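Local coordinates for ribosome inactivating type 1 protein (Iris hollandica, PDB 3MVG) that is a type 1 ribosome-inactivating protein, the single-chain class of this plant protein family, at residues A[55-60]-A[125-130]. Residues are numbered along the deposited sequence; the frame is centred on the assembly and turned at random. Where two conformers were deposited one is given.
Sequences FDWGNR and GINPLA
Ala-130 sets its methyl group over one face of the Trp-57 indole, CB lying 3.6 Å from the centroid of the five-membered ring in a CH-pi contact; a side chain this small lets the broad ring lie close against the helix. The indole also brings an N-H at its edge: Trp-57 NE1 makes a weak, bent hydrogen bond of 3.2 Å to Asn-127 OD1, the amide plane turned 53° from the ring. The same N-H donates to a water in the ring plane, and that water donates in turn to Asn-127 O. Farther round, Ile-126 CG2 meets Trp-57 CH2 obliquely at 3.8 Å. With CG beside its backbone N (chi1 -64°), Trp-57 reaches the first turn of helix 126-138 from a beta hairpin, for 55-60 links antiparallel strands 49-55 and 61-67 of the large mixed sheet. Asp-56 opens a type I turn closing at Asn-59, and its two carboxylate oxygens suit the loop: OD1 accepts a hydrogen bond of 2.9 Å from Arg-60 N, above the carboxylate plane, and a weak one from Gly-58 N, while OD2 offers its syn lone pair to Arg-60 NE in a salt bridge. Thr-134 OG1 bonds to both Asp-56 OD2 and Ala-130 O.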
ATOM      1  N   PHE A  55       0.297  -5.084 -22.282  1.00 11.07           N
ATOM      2  CA  PHE A  55       1.395  -5.523 -23.159  1.00 10.85           C
ATOM      3  C   PHE A  55       2.333  -6.469 -22.426  1.00 10.95           C
ATOM      4  O   PHE A  55       2.769  -6.177 -21.310  1.00 10.78           O
ATOM      5  CB  PHE A  55       2.195  -4.316 -23.658  1.00 11.46           C
ATOM      6  CG  PHE A  55       1.429  -3.393 -24.575  1.00 11.82           C
ATOM      7  CD1 PHE A  55       0.519  -2.474 -24.071  1.00 13.61           C
ATOM      8  CD2 PHE A  55       1.656  -3.414 -25.952  1.00 13.25           C
ATOM      9  CE1 PHE A  55      -0.173  -1.611 -24.917  1.00 14.11           C
ATOM     10  CE2 PHE A  55       0.969  -2.545 -26.809  1.00 14.33           C
ATOM     11  CZ  PHE A  55       0.056  -1.647 -26.293  1.00 14.96           C
ATOM     12  N   ASP A  56       2.645  -7.602 -23.053  1.00 10.56           N
ATOM     13  CA  ASP A  56       3.566  -8.578 -22.473  1.00 11.48           C
ATOM     14  C   ASP A  56       5.033  -8.190 -22.689  1.00 11.46           C
ATOM     15  O   ASP A  56       5.307  -7.077 -23.129  1.00 11.28           O
ATOM     16  CB  ASP A  56       3.245  -9.997 -22.969  1.00 11.68           C
ATOM     17  CG  ASP A  56       3.635 -10.242 -24.423  1.00 11.86           C
ATOM     18  OD1 ASP A  56       4.311  -9.389 -25.049  1.00 11.76           O
ATOM     19  OD2 ASP A  56       3.248 -11.312 -24.937  1.00 12.76           O
ATOM     20  N   TRP A  57       5.966  -9.083 -22.361  1.00 12.46           N
ATOM     21  CA  TRP A  57       7.391  -8.739 -22.456  1.00 13.60           C
ATOM     22  C   TRP A  57       7.822  -8.371 -23.874  1.00 14.20           C
ATOM     23  O   TRP A  57       8.758  -7.592 -24.047  1.00 15.01           O
ATOM     24  CB  TRP A  57       8.305  -9.843 -21.913  1.00 14.21           C
ATOM     25  CG  TRP A  57       8.165 -10.140 -20.442  1.00 14.27           C
ATOM     26  CD1 TRP A  57       7.761 -11.319 -19.887  1.00 14.53           C
ATOM     27  CD2 TRP A  57       8.438  -9.256 -19.341  1.00 15.05           C
ATOM     28  NE1 TRP A  57       7.768 -11.233 -18.519  1.00 15.49           N
ATOM     29  CE2 TRP A  57       8.169  -9.976 -18.154  1.00 14.56           C
ATOM     30  CE3 TRP A  57       8.888  -7.935 -19.242  1.00 15.46           C
ATOM     31  CZ2 TRP A  57       8.321  -9.413 -16.884  1.00 16.24           C
ATOM     32  CZ3 TRP A  57       9.036  -7.373 -17.976  1.00 16.38           C
ATOM     33  CH2 TRP A  57       8.756  -8.117 -16.816  1.00 16.16           C
ATOM     34  N   GLY A  58       7.142  -8.920 -24.875  1.00 13.35           N
ATOM     35  CA  GLY A  58       7.432  -8.598 -26.275  1.00 13.26           C
ATOM     36  C   GLY A  58       6.532  -7.524 -26.861  1.00 13.07           C
ATOM     37  O   GLY A  58       6.461  -7.362 -28.079  1.00 12.76           O
ATOM     38  N   ASN A  59       5.852  -6.773 -25.995  1.00 12.82           N
ATOM     39  CA  ASN A  59       4.849  -5.792 -26.413  1.00 13.11           C
ATOM     40  C   ASN A  59       3.728  -6.322 -27.291  1.00 12.90           C
ATOM     41  O   ASN A  59       3.171  -5.593 -28.111  1.00 13.31           O
ATOM     42  CB  ASN A  59       5.490  -4.546 -27.032  1.00 13.55           C
ATOM     43  CG  ASN A  59       6.056  -3.623 -25.994  1.00 14.87           C
ATOM     44  OD1 ASN A  59       5.556  -3.555 -24.861  1.00 14.74           O
ATOM     45  ND2 ASN A  59       7.104  -2.905 -26.356  1.00 16.25           N
ATOM     46  N   ARG A  60       3.393  -7.597 -27.110  0.50 12.68           N
ATOM     47  CA  ARG A  60       2.190  -8.153 -27.711  0.50 12.94           C
ATOM     48  C   ARG A  60       1.021  -7.805 -26.801  0.50 12.76           C
ATOM     49  O   ARG A  60       1.045  -8.142 -25.614  0.50 12.54           O
ATOM     50  CB  ARG A  60       2.310  -9.664 -27.869  0.50 13.19           C
ATOM     51  CG  ARG A  60       3.399 -10.098 -28.841  0.50 14.80           C
ATOM     52  CD  ARG A  60       3.723 -11.572 -28.677  0.50 18.40           C
ATOM     53  NE  ARG A  60       4.393 -11.831 -27.408  0.50 20.87           N
ATOM     54  CZ  ARG A  60       5.710 -11.942 -27.269  0.50 21.45           C
ATOM     55  NH1 ARG A  60       6.507 -11.827 -28.323  0.50 22.59           N
ATOM     56  NH2 ARG A  60       6.229 -12.174 -26.076  0.50 22.29           N
ATOM     57  N   GLY A 125       2.018 -11.693  -9.766  1.00 10.48           N
ATOM     58  CA  GLY A 125       3.184 -10.818  -9.852  1.00 10.37           C
ATOM     59  C   GLY A 125       3.312 -10.371 -11.288  1.00 10.77           C
ATOM     60  O   GLY A 125       2.459 -10.703 -12.121  1.00 10.51           O
ATOM     61  N   ILE A 126       4.384  -9.643 -11.594  1.00 10.68           N
ATOM     62  CA  ILE A 126       4.575  -9.125 -12.945  1.00 10.94           C
ATOM     63  C   ILE A 126       4.869 -10.229 -13.963  1.00 10.89           C
ATOM     64  O   ILE A 126       4.369 -10.171 -15.082  1.00 11.13           O
ATOM     65  CB  ILE A 126       5.592  -7.946 -12.956  1.00 10.81           C
ATOM     66  CG1 ILE A 126       5.108  -6.806 -12.042  1.00 11.79           C
ATOM     67  CG2 ILE A 126       5.895  -7.455 -14.383  1.00 12.18           C
ATOM     68  CD1 ILE A 126       3.708  -6.272 -12.339  1.00 12.65           C
ATOM     69  N   ASN A 127       5.636 -11.247 -13.588  1.00 11.13           N
ATOM     70  CA  ASN A 127       5.836 -12.356 -14.518  1.00 11.99           C
ATOM     71  C   ASN A 127       4.541 -13.130 -14.814  1.00 11.27           C
ATOM     72  O   ASN A 127       4.247 -13.377 -15.976  1.00 10.92           O
ATOM     73  CB  ASN A 127       6.988 -13.269 -14.095  1.00 12.54           C
ATOM     74  CG  ASN A 127       8.345 -12.700 -14.463  1.00 15.60           C
ATOM     75  OD1 ASN A 127       8.596 -12.373 -15.624  1.00 20.65           O
ATOM     76  ND2 ASN A 127       9.227 -12.586 -13.476  1.00 17.43           N
ATOM     77  N   PRO A 128       3.741 -13.474 -13.778  1.00 10.60           N
ATOM     78  CA  PRO A 128       2.422 -14.068 -14.076  1.00 10.42           C
ATOM     79  C   PRO A 128       1.540 -13.174 -14.930  1.00 10.04           C
ATOM     80  O   PRO A 128       0.829 -13.669 -15.800  1.00  9.98           O
ATOM     81  CB  PRO A 128       1.823 -14.301 -12.687  1.00 10.88           C
ATOM     82  CG  PRO A 128       3.023 -14.578 -11.841  1.00 11.09           C
ATOM     83  CD  PRO A 128       4.102 -13.653 -12.357  1.00 10.62           C
ATOM     84  N   LEU A 129       1.599 -11.865 -14.697  0.50  9.80           N
ATOM     85  CA  LEU A 129       0.831 -10.904 -15.486  0.50 10.18           C
ATOM     86  C   LEU A 129       1.237 -10.978 -16.968  0.50  9.99           C
ATOM     87  O   LEU A 129       0.386 -11.088 -17.853  0.50 10.23           O
ATOM     88  CB  LEU A 129       1.024  -9.490 -14.923  0.50 10.24           C
ATOM     89  CG  LEU A 129      -0.084  -8.460 -15.149  0.50 10.00           C
ATOM     90  CD1 LEU A 129       0.141  -7.225 -14.289  0.50 10.87           C
ATOM     91  CD2 LEU A 129      -0.186  -8.071 -16.611  0.50 10.83           C
ATOM     92  N   ALA A 130       2.543 -10.941 -17.225  1.00 10.20           N
ATOM     93  CA  ALA A 130       3.071 -11.061 -18.591  1.00 10.32           C
ATOM     94  C   ALA A 130       2.676 -12.387 -19.234  1.00 10.41           C
ATOM     95  O   ALA A 130       2.233 -12.414 -20.380  1.00 10.61           O
ATOM     96  CB  ALA A 130       4.582 -10.895 -18.597  1.00 10.92           C
TER
HETATM   97  O   HOH W   1       5.343 -12.281 -21.878  1.00 18.02           O
HETATM   98  O   HOH W   2       6.632 -13.840 -17.617  1.00 21.62           O